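Local atomic coordinates of nitrogenase molybdenum-iron protein alpha chain (PDB entry 4WES), a protein that forms, together with the beta chain, the molybdenum-iron component of nitrogenase, which reduces dinitrogen to ammonia at an iron-molybdenum-sulfur cluster. Residues P65-V70 with D243-K248; F134-I139 with I165-H170; D196-G201 with Q250-A255. All coordinates share one frame; numbering follows the deposited sequence.

Contact 1 of 3, residues P65-V70 with D243-K248; sequences PIKDMV and DATYEK
Lys67 NZ is gripped by several oxygens: it forms a salt bridge with Asp243 OD1 at 2.8 Å and a hydrogen bond to Asp243 O at 3.1 Å, while Glu94 and the carbonyl of Lys92 take it up as well. The ammonium meets OD1 from above the carboxylate plane, 53° out of it. Lys67 CG sits between the backbone N and the carbonyl carbon (chi1 66°) and the chain beyond is extended, which carries NZ across to both OD1 and the carbonyl O of Asp243. OD2 of Asp243 accepts from Trp223 NE1. The Lys67 backbone joins in, its N donating to Ala244 O at 3.0 Å, almost straight on.

Further along, Asp68 OD1 offers its syn lone pair to Tyr246 N at 2.8 Å, and a water links Asp68 OD2 to Glu247 N, so both oxygens serve the first turn of helix 246-250. Ile66 CG2 packs on Tyr246 CB at 4.2 Å, and Met69 SD lies obliquely beside the Tyr246 ring, 4.0 Å from CD1, a Met-aromatic contact. Thr245 is the N-cap, its OG1 accepting from Lys248 N; the whole is a capped helix start docked on the type I turn Ile66-Met69 that leads into strand 69-74.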
ATOM      1  N   PRO A  65      26.466  12.279 -16.901  1.00  8.92           N
ATOM      2  CA  PRO A  65      25.542  13.402 -16.779  1.00  8.85           C
ATOM      3  C   PRO A  65      25.218  14.172 -18.047  1.00  9.22           C
ATOM      4  O   PRO A  65      24.288  14.958 -18.040  1.00 10.25           O
ATOM      5  CB  PRO A  65      26.203  14.296 -15.743  1.00  8.68           C
ATOM      6  CG  PRO A  65      27.035  13.334 -14.924  1.00  8.57           C
ATOM      7  CD  PRO A  65      27.564  12.388 -15.939  1.00  8.68           C
ATOM      8  N   ILE A  66      26.018  14.030 -19.100  1.00  8.72           N
ATOM      9  CA  ILE A  66      25.715  14.742 -20.363  1.00  8.92           C
ATOM     10  C   ILE A  66      24.452  14.118 -20.949  1.00  9.42           C
ATOM     11  O   ILE A  66      24.459  12.988 -21.430  1.00  9.33           O
ATOM     12  CB  ILE A  66      26.890  14.709 -21.347  1.00  9.25           C
ATOM     13  CG1 ILE A  66      28.141  15.306 -20.721  1.00  9.14           C
ATOM     14  CG2 ILE A  66      26.496  15.478 -22.627  1.00  9.66           C
ATOM     15  CD1 ILE A  66      29.376  15.249 -21.597  1.00 11.33           C
ATOM     16  N   LYS A  67      23.345  14.861 -20.906  1.00  8.16           N
ATOM     17  CA  LYS A  67      22.020  14.269 -20.975  1.00  8.43           C
ATOM     18  C   LYS A  67      21.515  13.983 -22.367  1.00  7.91           C
ATOM     19  O   LYS A  67      20.554  13.243 -22.525  1.00  9.06           O
ATOM     20  CB  LYS A  67      21.033  15.184 -20.247  1.00  8.24           C
ATOM     21  CG  LYS A  67      20.838  16.535 -20.934  1.00  8.89           C
ATOM     22  CD  LYS A  67      20.218  17.582 -20.048  1.00  9.23           C
ATOM     23  CE  LYS A  67      20.284  18.935 -20.695  1.00  9.10           C
ATOM     24  NZ  LYS A  67      19.676  19.980 -19.845  1.00  9.39           N
ATOM     25  N   ASP A  68      22.117  14.619 -23.388  1.00  9.15           N
ATOM     26  CA  ASP A  68      21.659  14.426 -24.782  1.00  8.62           C
ATOM     27  C   ASP A  68      22.688  13.652 -25.597  1.00  9.24           C
ATOM     28  O   ASP A  68      22.590  13.593 -26.838  1.00 10.38           O
ATOM     29  CB  ASP A  68      21.269  15.744 -25.444  1.00  9.25           C
ATOM     30  CG  ASP A  68      22.398  16.748 -25.517  1.00 10.23           C
ATOM     31  OD1 ASP A  68      23.479  16.523 -24.957  1.00 10.01           O
ATOM     32  OD2 ASP A  68      22.147  17.779 -26.143  1.00 13.68           O
ATOM     33  N   MET A  69      23.618  13.002 -24.898  1.00  8.98           N
ATOM     34  CA  MET A  69      24.533  12.033 -25.466  1.00  9.92           C
ATOM     35  C   MET A  69      24.095  10.641 -25.057  1.00  9.70           C
ATOM     36  O   MET A  69      23.787  10.445 -23.880  1.00 12.62           O
ATOM     37  CB  MET A  69      25.948  12.394 -24.973  1.00 12.83           C
ATOM     38  CG  MET A  69      27.114  11.525 -25.354  1.00 13.01           C
ATOM     39  SD  MET A  69      28.630  12.419 -24.939  1.00 12.85           S
ATOM     40  CE  MET A  69      29.784  11.076 -25.314  1.00 13.87           C
ATOM     41  N   VAL A  70      24.046   9.693 -26.000  1.00  9.32           N
ATOM     42  CA  VAL A  70      23.745   8.295 -25.643  1.00  8.84           C
ATOM     43  C   VAL A  70      25.041   7.610 -25.225  1.00  8.84           C
ATOM     44  O   VAL A  70      25.975   7.526 -25.990  1.00  9.96           O
ATOM     45  CB  VAL A  70      23.047   7.550 -26.804  1.00  9.95           C
ATOM     46  CG1 VAL A  70      23.045   6.044 -26.558  1.00 11.12           C
ATOM     47  CG2 VAL A  70      21.646   8.068 -26.985  1.00 10.43           C
ATOM     48  N   ASP A 243      23.679  18.432 -15.601  1.00  8.16           N
ATOM     49  CA  ASP A 243      22.640  18.915 -16.488  1.00  8.06           C
ATOM     50  C   ASP A 243      23.171  19.445 -17.818  1.00  8.32           C
ATOM     51  O   ASP A 243      22.468  20.222 -18.473  1.00  9.19           O
ATOM     52  CB  ASP A 243      21.747  19.971 -15.795  1.00  9.03           C
ATOM     53  CG  ASP A 243      20.452  20.229 -16.549  1.00  8.86           C
ATOM     54  OD1 ASP A 243      19.855  19.283 -17.101  1.00  9.15           O
ATOM     55  OD2 ASP A 243      20.028  21.422 -16.621  1.00 10.51           O
ATOM     56  N   ALA A 244      24.349  19.014 -18.255  1.00  8.73           N
ATOM     57  CA  ALA A 244      24.945  19.563 -19.458  1.00  8.96           C
ATOM     58  C   ALA A 244      24.329  19.003 -20.718  1.00  9.11           C
ATOM     59  O   ALA A 244      23.998  17.826 -20.813  1.00  9.75           O
ATOM     60  CB  ALA A 244      26.439  19.258 -19.491  1.00  9.45           C
ATOM     61  N   THR A 245      24.247  19.875 -21.729  1.00  9.08           N
ATOM     62  CA  THR A 245      24.123  19.420 -23.097  1.00  8.83           C
ATOM     63  C   THR A 245      25.504  19.216 -23.695  1.00  8.99           C
ATOM     64  O   THR A 245      26.496  19.871 -23.301  1.00  9.84           O
ATOM     65  CB  THR A 245      23.366  20.427 -23.981  1.00 10.21           C
ATOM     66  OG1 THR A 245      24.124  21.631 -24.039  1.00 10.81           O
ATOM     67  CG2 THR A 245      21.973  20.653 -23.454  1.00 10.87           C
ATOM     68  N   TYR A 246      25.559  18.359 -24.712  1.00  9.17           N
ATOM     69  CA  TYR A 246      26.794  18.167 -25.452  1.00  9.93           C
ATOM     70  C   TYR A 246      27.309  19.481 -26.028  1.00 10.03           C
ATOM     71  O   TYR A 246      28.506  19.806 -25.966  1.00 10.11           O
ATOM     72  CB  TYR A 246      26.541  17.121 -26.545  1.00  9.99           C
ATOM     73  CG  TYR A 246      27.746  16.756 -27.349  1.00  9.65           C
ATOM     74  CD1 TYR A 246      28.702  15.887 -26.851  1.00 10.22           C
ATOM     75  CD2 TYR A 246      27.933  17.265 -28.646  1.00 10.92           C
ATOM     76  CE1 TYR A 246      29.803  15.522 -27.575  1.00 10.95           C
ATOM     77  CE2 TYR A 246      29.038  16.881 -29.382  1.00 10.49           C
ATOM     78  CZ  TYR A 246      29.975  16.028 -28.863  1.00 10.68           C
ATOM     79  OH  TYR A 246      31.070  15.689 -29.600  1.00 11.58           O
ATOM     80  N   GLU A 247      26.398  20.284 -26.600  1.00 10.03           N
ATOM     81  CA  GLU A 247      26.787  21.549 -27.208  1.00 11.47           C
ATOM     82  C   GLU A 247      27.393  22.501 -26.186  1.00 10.59           C
ATOM     83  O   GLU A 247      28.337  23.241 -26.505  1.00 11.22           O
ATOM     84  CB  GLU A 247      25.581  22.151 -27.903  1.00 13.36           C
ATOM     85  CG  GLU A 247      25.847  23.501 -28.557  1.00 20.83           C
ATOM     86  CD  GLU A 247      24.614  23.981 -29.262  1.00 39.57           C
ATOM     87  OE1 GLU A 247      24.035  24.978 -28.789  1.00 51.89           O
ATOM     88  OE2 GLU A 247      24.235  23.359 -30.276  1.00 68.58           O
ATOM     89  N   LYS A 248      26.882  22.514 -24.963  1.00 10.30           N
ATOM     90  CA  LYS A 248      27.486  23.388 -23.957  1.00 11.21           C
ATOM     91  C   LYS A 248      28.908  22.956 -23.651  1.00 10.89           C
ATOM     92  O   LYS A 248      29.799  23.800 -23.444  1.00 11.77           O
ATOM     93  CB  LYS A 248      26.630  23.501 -22.689  1.00 11.82           C
ATOM     94  CG  LYS A 248      25.461  24.435 -22.967  1.00 14.47           C
ATOM     95  CD  LYS A 248      24.303  24.443 -22.034  1.00 20.45           C
ATOM     96  CE  LYS A 248      24.649  25.041 -20.734  1.00 18.14           C
ATOM     97  NZ  LYS A 248      23.468  25.191 -19.779  1.00 13.67           N
TER
HETATM   98  O   HOH W   1      23.093  15.692 -15.598  1.00  9.35           O
HETATM   99  O   HOH W   2      23.707  19.487 -27.466  1.00 12.23           O

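Contact 2 of 3, residues F134-I139 with I165-H170; sequences FHPAAI and IGIPVH
Two neighbouring strands of a parallel sheet, 138-143 and 169-172, the latter outermost of that sheet within this chain, begin side by side here, and Ile139 pairs with Val169 across them. Ile139 makes both backbone bonds of the pair: its N donates to Pro168 O at 3.0 Å, and its O accepts from His170 N at 2.8 Å. One residue thus reaches the partner strand on both sides of Val169, as parallel pairing demands. The same two oxygens also draw CA-H...O contacts, Val169 CA lying 3.2 Å from Ile139 O and Ala138 CA close to Pro168 O.

Helix 154-165 lies between the strands along the chain, so this is a beta-alpha-beta crossover, and the loop that closes it, Gly166 to Pro168, brings its apolar side chains back onto the start of strand 138-143. Ile167 does most of that work. A chi1 of 64° swings its CG1 over its own backbone, and CD1 comes up to Pro136, 3.4 Å from O and 3.9 Å from CG, the side chain roughly at a right angle to the proline; CD1 also touches Ile139 CG1 at 4.1 Å. Ile139 CD1 continues the row and meets Ile165 CD1, methyl to methyl, at 4.0 Å; Ile127 and Tyr131 of helix 120-134 pack against these isoleucines too. On the sheet face shared by Ile139 and Val169, the branch methyls CG2 and CG1 touch. Ala138 CB instead packs against Pro168 CB at 4.2 Å, and the side chain of Tyr246 touches both residues. The imidazole of His170 is hydrogen-bonded through NE2 to the Tyr246 hydroxyl.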
ATOM      1  N   PHE A 134      17.419   7.154 -31.662  1.00 10.40           N
ATOM      2  CA  PHE A 134      17.435   8.303 -30.740  1.00 10.83           C
ATOM      3  C   PHE A 134      17.977   9.595 -31.304  1.00 11.92           C
ATOM      4  O   PHE A 134      17.724  10.648 -30.733  1.00 12.95           O
ATOM      5  CB  PHE A 134      18.195   7.925 -29.459  1.00 10.83           C
ATOM      6  CG  PHE A 134      17.601   6.747 -28.758  1.00 10.61           C
ATOM      7  CD1 PHE A 134      16.309   6.795 -28.276  1.00 12.24           C
ATOM      8  CD2 PHE A 134      18.312   5.584 -28.614  1.00 11.01           C
ATOM      9  CE1 PHE A 134      15.734   5.692 -27.676  1.00 13.38           C
ATOM     10  CE2 PHE A 134      17.742   4.480 -28.016  1.00 11.61           C
ATOM     11  CZ  PHE A 134      16.453   4.532 -27.545  1.00 11.78           C
ATOM     12  N   HIS A 135      18.719   9.518 -32.413  1.00 10.54           N
ATOM     13  CA  HIS A 135      19.343  10.700 -33.030  1.00 10.99           C
ATOM     14  C   HIS A 135      19.900  11.661 -31.977  1.00 11.00           C
ATOM     15  O   HIS A 135      19.520  12.854 -31.947  1.00 12.22           O
ATOM     16  CB  HIS A 135      18.386  11.419 -33.996  1.00 11.86           C
ATOM     17  CG  HIS A 135      18.040  10.563 -35.158  1.00 12.48           C
ATOM     18  ND1 HIS A 135      16.960   9.710 -35.158  1.00 14.33           N
ATOM     19  CD2 HIS A 135      18.673  10.372 -36.338  1.00 13.99           C
ATOM     20  CE1 HIS A 135      16.930   9.041 -36.294  1.00 15.68           C
ATOM     21  NE2 HIS A 135      17.957   9.427 -37.033  1.00 15.19           N
ATOM     22  N   PRO A 136      20.836  11.201 -31.155  1.00 10.41           N
ATOM     23  CA  PRO A 136      21.363  12.065 -30.112  1.00 10.34           C
ATOM     24  C   PRO A 136      22.397  13.082 -30.649  1.00 10.31           C
ATOM     25  O   PRO A 136      22.791  13.023 -31.819  1.00 11.61           O
ATOM     26  CB  PRO A 136      22.030  11.058 -29.176  1.00 10.16           C
ATOM     27  CG  PRO A 136      22.578  10.049 -30.157  1.00 10.60           C
ATOM     28  CD  PRO A 136      21.503   9.892 -31.191  1.00 10.37           C
ATOM     29  N   ALA A 137      22.880  13.954 -29.774  1.00 10.09           N
ATOM     30  CA  ALA A 137      23.913  14.905 -30.142  1.00 10.73           C
ATOM     31  C   ALA A 137      25.240  14.209 -30.439  1.00 10.67           C
ATOM     32  O   ALA A 137      26.051  14.675 -31.233  1.00 11.81           O
ATOM     33  CB  ALA A 137      24.081  15.922 -29.042  1.00 11.80           C
ATOM     34  N   ALA A 138      25.475  13.105 -29.732  1.00  9.84           N
ATOM     35  CA  ALA A 138      26.727  12.331 -29.786  1.00  9.87           C
ATOM     36  C   ALA A 138      26.457  10.999 -29.135  1.00  8.84           C
ATOM     37  O   ALA A 138      25.466  10.845 -28.415  1.00  9.62           O
ATOM     38  CB  ALA A 138      27.866  13.053 -29.100  1.00 11.29           C
ATOM     39  N   ILE A 139      27.356  10.069 -29.376  1.00  9.34           N
ATOM     40  CA  ILE A 139      27.350   8.753 -28.728  1.00  8.72           C
ATOM     41  C   ILE A 139      28.676   8.545 -28.055  1.00  9.92           C
ATOM     42  O   ILE A 139      29.727   8.884 -28.613  1.00 10.75           O
ATOM     43  CB  ILE A 139      27.046   7.644 -29.757  1.00  9.87           C
ATOM     44  CG1 ILE A 139      25.616   7.830 -30.293  1.00 10.31           C
ATOM     45  CG2 ILE A 139      27.271   6.246 -29.162  1.00 10.00           C
ATOM     46  CD1 ILE A 139      25.249   6.953 -31.474  1.00 10.68           C
ATOM     47  N   ILE A 165      27.393   7.682 -39.650  1.00 13.98           N
ATOM     48  CA  ILE A 165      26.148   8.236 -39.115  1.00 14.54           C
ATOM     49  C   ILE A 165      26.121   9.771 -39.073  1.00 14.64           C
ATOM     50  O   ILE A 165      25.058  10.393 -39.015  1.00 15.89           O
ATOM     51  CB  ILE A 165      25.794   7.652 -37.741  1.00 13.44           C
ATOM     52  CG1 ILE A 165      26.766   8.109 -36.647  1.00 12.28           C
ATOM     53  CG2 ILE A 165      25.671   6.143 -37.846  1.00 14.50           C
ATOM     54  CD1 ILE A 165      26.443   7.559 -35.265  1.00 12.98           C
ATOM     55  N   GLY A 166      27.292  10.405 -39.111  1.00 13.65           N
ATOM     56  CA  GLY A 166      27.343  11.848 -39.236  1.00 14.64           C
ATOM     57  C   GLY A 166      27.246  12.625 -37.937  1.00 14.97           C
ATOM     58  O   GLY A 166      26.983  13.813 -37.983  1.00 15.92           O
ATOM     59  N   ILE A 167      27.458  11.959 -36.794  1.00 13.05           N
ATOM     60  CA  ILE A 167      27.540  12.626 -35.490  1.00 12.47           C
ATOM     61  C   ILE A 167      28.784  12.104 -34.792  1.00 11.08           C
ATOM     62  O   ILE A 167      29.334  11.055 -35.147  1.00 11.95           O
ATOM     63  CB  ILE A 167      26.273  12.423 -34.587  1.00 13.01           C
ATOM     64  CG1 ILE A 167      26.075  10.960 -34.205  1.00 12.67           C
ATOM     65  CG2 ILE A 167      25.058  13.049 -35.260  1.00 16.07           C
ATOM     66  CD1 ILE A 167      25.096  10.787 -33.069  1.00 12.75           C
ATOM     67  N   PRO A 168      29.221  12.818 -33.748  1.00 11.55           N
ATOM     68  CA  PRO A 168      30.432  12.377 -33.054  1.00 11.63           C
ATOM     69  C   PRO A 168      30.197  11.082 -32.270  1.00 10.47           C
ATOM     70  O   PRO A 168      29.108  10.902 -31.690  1.00 11.07           O
ATOM     71  CB  PRO A 168      30.726  13.529 -32.109  1.00 12.55           C
ATOM     72  CG  PRO A 168      30.074  14.754 -32.739  1.00 13.68           C
ATOM     73  CD  PRO A 168      28.824  14.158 -33.318  1.00 12.95           C
ATOM     74  N   VAL A 169      31.197  10.215 -32.254  1.00 10.99           N
ATOM     75  CA  VAL A 169      31.190   9.013 -31.426  1.00 10.47           C
ATOM     76  C   VAL A 169      32.502   9.028 -30.674  1.00 10.85           C
ATOM     77  O   VAL A 169      33.570   9.035 -31.279  1.00 13.06           O
ATOM     78  CB  VAL A 169      31.017   7.722 -32.243  1.00 10.96           C
ATOM     79  CG1 VAL A 169      30.875   6.535 -31.331  1.00 11.53           C
ATOM     80  CG2 VAL A 169      29.795   7.809 -33.159  1.00 11.57           C
ATOM     81  N   HIS A 170      32.433   9.020 -29.354  1.00  9.83           N
ATOM     82  CA  HIS A 170      33.618   9.153 -28.508  1.00 10.12           C
ATOM     83  C   HIS A 170      33.875   7.873 -27.747  1.00  9.62           C
ATOM     84  O   HIS A 170      33.024   7.426 -26.969  1.00 10.81           O
ATOM     85  CB  HIS A 170      33.453  10.285 -27.514  1.00 10.58           C
ATOM     86  CG  HIS A 170      33.172  11.599 -28.179  1.00 10.21           C
ATOM     87  ND1 HIS A 170      34.075  12.183 -29.030  1.00 11.64           N
ATOM     88  CD2 HIS A 170      32.119  12.438 -28.123  1.00 11.26           C
ATOM     89  CE1 HIS A 170      33.589  13.332 -29.454  1.00 11.05           C
ATOM     90  NE2 HIS A 170      32.400  13.508 -28.943  1.00 11.44           N
TER

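Contact 3 of 3, residues D196-G201 with Q250-A255; sequences DIIGKG and QNADKA
The type II turn Ile197-Lys200 and the residue after it wrap round the carbonyl of Gln250, whose O accepts from Gly199 N at 2.9 Å and from Gly201 N at 3.2 Å. The two donors stand on opposite faces of the carbonyl plane, 38° and 61° out of it, so neither lies on a lone pair. Gln250 CA in turn lies 3.3 Å from Ile197 O, as a CA-H...O contact.

Both segments leave helices, 182-196 and 246-250, and lead on to the neighbouring strands 209-215 and 257-260 of a parallel sheet, so two helix-to-strand loops are clasped together. The Gln250 side chain crosses Ile197 at about a right angle, CG on Ile197 CG2 at 3.7 Å, and extends until NE2 donates to a water held by Asp196 O. Asn251 OD1 lies 3.3 Å from Gly201 C and accepts from Lys203 N. The carboxylate of Asp253 comes up to Gly199, with OD1 3.4 Å from Gly199 CA. Ile198 CG1 touches Ala252 CB at 4.1 Å, and these two side chains face Ile269 and Met273 of helix 263-277.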
ATOM      1  N   ASP A 196      38.479  16.365 -27.913  1.00 11.59           N
ATOM      2  CA  ASP A 196      37.503  15.977 -28.939  1.00 11.24           C
ATOM      3  C   ASP A 196      36.151  16.667 -28.800  1.00 11.11           C
ATOM      4  O   ASP A 196      35.317  16.549 -29.709  1.00 11.94           O
ATOM      5  CB  ASP A 196      37.322  14.443 -28.946  1.00 11.91           C
ATOM      6  CG  ASP A 196      38.602  13.694 -29.237  1.00 13.86           C
ATOM      7  OD1 ASP A 196      39.621  14.321 -29.555  1.00 18.67           O
ATOM      8  OD2 ASP A 196      38.595  12.461 -29.099  1.00 15.57           O
ATOM      9  N   ILE A 197      35.942  17.361 -27.683  1.00 11.26           N
ATOM     10  CA  ILE A 197      34.668  18.037 -27.437  1.00 10.73           C
ATOM     11  C   ILE A 197      34.859  19.552 -27.236  1.00 10.67           C
ATOM     12  O   ILE A 197      34.311  20.368 -27.962  1.00 10.92           O
ATOM     13  CB  ILE A 197      33.826  17.377 -26.291  1.00 10.63           C
ATOM     14  CG1 ILE A 197      33.691  15.880 -26.532  1.00 10.98           C
ATOM     15  CG2 ILE A 197      32.485  18.082 -26.184  1.00 11.60           C
ATOM     16  CD1 ILE A 197      32.939  15.154 -25.441  1.00 11.35           C
ATOM     17  N   ILE A 198      35.603  19.920 -26.193  1.00 10.87           N
ATOM     18  CA  ILE A 198      35.783  21.330 -25.848  1.00 10.92           C
ATOM     19  C   ILE A 198      36.416  22.086 -27.017  1.00 11.68           C
ATOM     20  O   ILE A 198      37.445  21.665 -27.574  1.00 12.74           O
ATOM     21  CB  ILE A 198      36.649  21.487 -24.569  1.00 10.94           C
ATOM     22  CG1 ILE A 198      35.876  20.933 -23.370  1.00 10.92           C
ATOM     23  CG2 ILE A 198      37.055  22.941 -24.360  1.00 11.98           C
ATOM     24  CD1 ILE A 198      36.637  20.968 -22.056  1.00 11.31           C
ATOM     25  N   GLY A 199      35.812  23.228 -27.366  1.00 11.79           N
ATOM     26  CA  GLY A 199      36.317  24.103 -28.425  1.00 13.40           C
ATOM     27  C   GLY A 199      35.869  23.720 -29.812  1.00 13.55           C
ATOM     28  O   GLY A 199      36.258  24.363 -30.765  1.00 15.06           O
ATOM     29  N   LYS A 200      35.013  22.704 -29.919  1.00 12.19           N
ATOM     30  CA  LYS A 200      34.451  22.316 -31.211  1.00 12.84           C
ATOM     31  C   LYS A 200      33.216  23.114 -31.598  1.00 13.98           C
ATOM     32  O   LYS A 200      32.774  23.030 -32.732  1.00 17.65           O
ATOM     33  CB  LYS A 200      34.172  20.826 -31.267  1.00 14.58           C
ATOM     34  CG  LYS A 200      35.372  19.924 -31.069  1.00 14.97           C
ATOM     35  CD  LYS A 200      36.429  20.022 -32.135  1.00 16.51           C
ATOM     36  CE  LYS A 200      37.540  19.036 -31.860  1.00 18.39           C
ATOM     37  NZ  LYS A 200      38.699  19.193 -32.780  1.00 23.79           N
ATOM     38  N   GLY A 201      32.707  23.913 -30.683  1.00 13.53           N
ATOM     39  CA  GLY A 201      31.528  24.715 -30.933  1.00 15.35           C
ATOM     40  C   GLY A 201      31.840  26.043 -31.552  1.00 17.32           C
ATOM     41  O   GLY A 201      32.993  26.393 -31.765  1.00 20.97           O
ATOM     42  N   GLN A 250      30.883  21.483 -25.777  1.00 10.07           N
ATOM     43  CA  GLN A 250      31.625  21.940 -26.967  1.00 10.95           C
ATOM     44  C   GLN A 250      32.007  23.402 -26.937  1.00 11.33           C
ATOM     45  O   GLN A 250      33.005  23.792 -27.534  1.00 13.05           O
ATOM     46  CB  GLN A 250      30.811  21.703 -28.233  1.00 12.02           C
ATOM     47  CG  GLN A 250      30.672  20.251 -28.644  1.00 11.82           C
ATOM     48  CD  GLN A 250      29.977  20.161 -29.978  1.00 13.13           C
ATOM     49  OE1 GLN A 250      28.855  20.675 -30.113  1.00 14.48           O
ATOM     50  NE2 GLN A 250      30.621  19.536 -30.944  1.00 13.47           N
ATOM     51  N   ASN A 251      31.212  24.207 -26.244  1.00 10.72           N
ATOM     52  CA  ASN A 251      31.461  25.627 -26.111  1.00 11.54           C
ATOM     53  C   ASN A 251      32.030  26.035 -24.751  1.00 10.74           C
ATOM     54  O   ASN A 251      31.995  27.211 -24.392  1.00 11.85           O
ATOM     55  CB  ASN A 251      30.196  26.401 -26.426  1.00 12.34           C
ATOM     56  CG  ASN A 251      29.856  26.359 -27.888  1.00 13.02           C
ATOM     57  OD1 ASN A 251      30.519  26.999 -28.696  1.00 14.07           O
ATOM     58  ND2 ASN A 251      28.866  25.577 -28.248  1.00 14.32           N
ATOM     59  N   ALA A 252      32.663  25.099 -24.041  1.00 10.50           N
ATOM     60  CA  ALA A 252      33.211  25.436 -22.746  1.00 10.92           C
ATOM     61  C   ALA A 252      34.310  26.524 -22.856  1.00 10.51           C
ATOM     62  O   ALA A 252      34.566  27.235 -21.895  1.00 11.61           O
ATOM     63  CB  ALA A 252      33.764  24.220 -22.026  1.00 10.82           C
ATOM     64  N   ASP A 253      34.955  26.657 -24.023  1.00 11.21           N
ATOM     65  CA  ASP A 253      35.978  27.671 -24.191  1.00 11.79           C
ATOM     66  C   ASP A 253      35.427  29.102 -24.235  1.00 11.59           C
ATOM     67  O   ASP A 253      36.204  30.044 -24.229  1.00 13.62           O
ATOM     68  CB  ASP A 253      36.825  27.393 -25.440  1.00 12.53           C
ATOM     69  CG  ASP A 253      35.999  27.345 -26.729  1.00 13.55           C
ATOM     70  OD1 ASP A 253      34.903  26.749 -26.739  1.00 13.98           O
ATOM     71  OD2 ASP A 253      36.470  27.926 -27.735  1.00 17.48           O
ATOM     72  N   LYS A 254      34.122  29.285 -24.268  1.00 11.12           N
ATOM     73  CA  LYS A 254      33.505  30.598 -24.366  1.00 12.13           C
ATOM     74  C   LYS A 254      33.212  31.154 -22.975  1.00 12.83           C
ATOM     75  O   LYS A 254      32.055  31.468 -22.621  1.00 13.39           O
ATOM     76  CB  LYS A 254      32.262  30.518 -25.245  1.00 13.30           C
ATOM     77  CG  LYS A 254      32.539  30.028 -26.656  1.00 17.13           C
ATOM     78  CD  LYS A 254      33.411  31.019 -27.432  1.00 23.31           C
ATOM     79  CE  LYS A 254      34.115  30.344 -28.594  1.00 29.84           C
ATOM     80  NZ  LYS A 254      33.117  29.772 -29.511  1.00 27.56           N
ATOM     81  N   ALA A 255      34.273  31.273 -22.173  1.00 12.94           N
ATOM     82  CA  ALA A 255      34.166  31.767 -20.812  1.00 12.54           C
ATOM     83  C   ALA A 255      35.396  32.557 -20.471  1.00 12.13           C
ATOM     84  O   ALA A 255      36.459  32.345 -21.042  1.00 14.81           O
ATOM     85  CB  ALA A 255      33.991  30.639 -19.798  1.00 14.72           C
TER
HETATM   86  O   HOH W   3      32.809  17.423 -30.699  1.00 12.76           O
HETATM   87  O   HOH W   4      35.970  27.493 -30.297  1.00 23.03           O

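How the contacts relate
Tyr246 belongs to contact 1 yet touches residues of both other contacts, His170 and Ile197 among them. Contacts 1 and 2 share a parallel sheet, with strands 69-74 and 138-143 adjacent and Asp68 O hydrogen-bonded to Ala137 N. Helix 246-250 starts in contact 1 and ends in contact 3. Contact 1 is the most buried and lies nearest the molybdenum-iron cluster, which is about 8 Å from the Pro65 side chain; its chemistry is charged and polar. Contact 2, partly buried at the edge strand of this chain's sheet, relies on strand pairing and aliphatic packing. Contact 3, mostly buried, centres its direct hydrogen bonds on one carbonyl, with aliphatic packing and a water bridge around it.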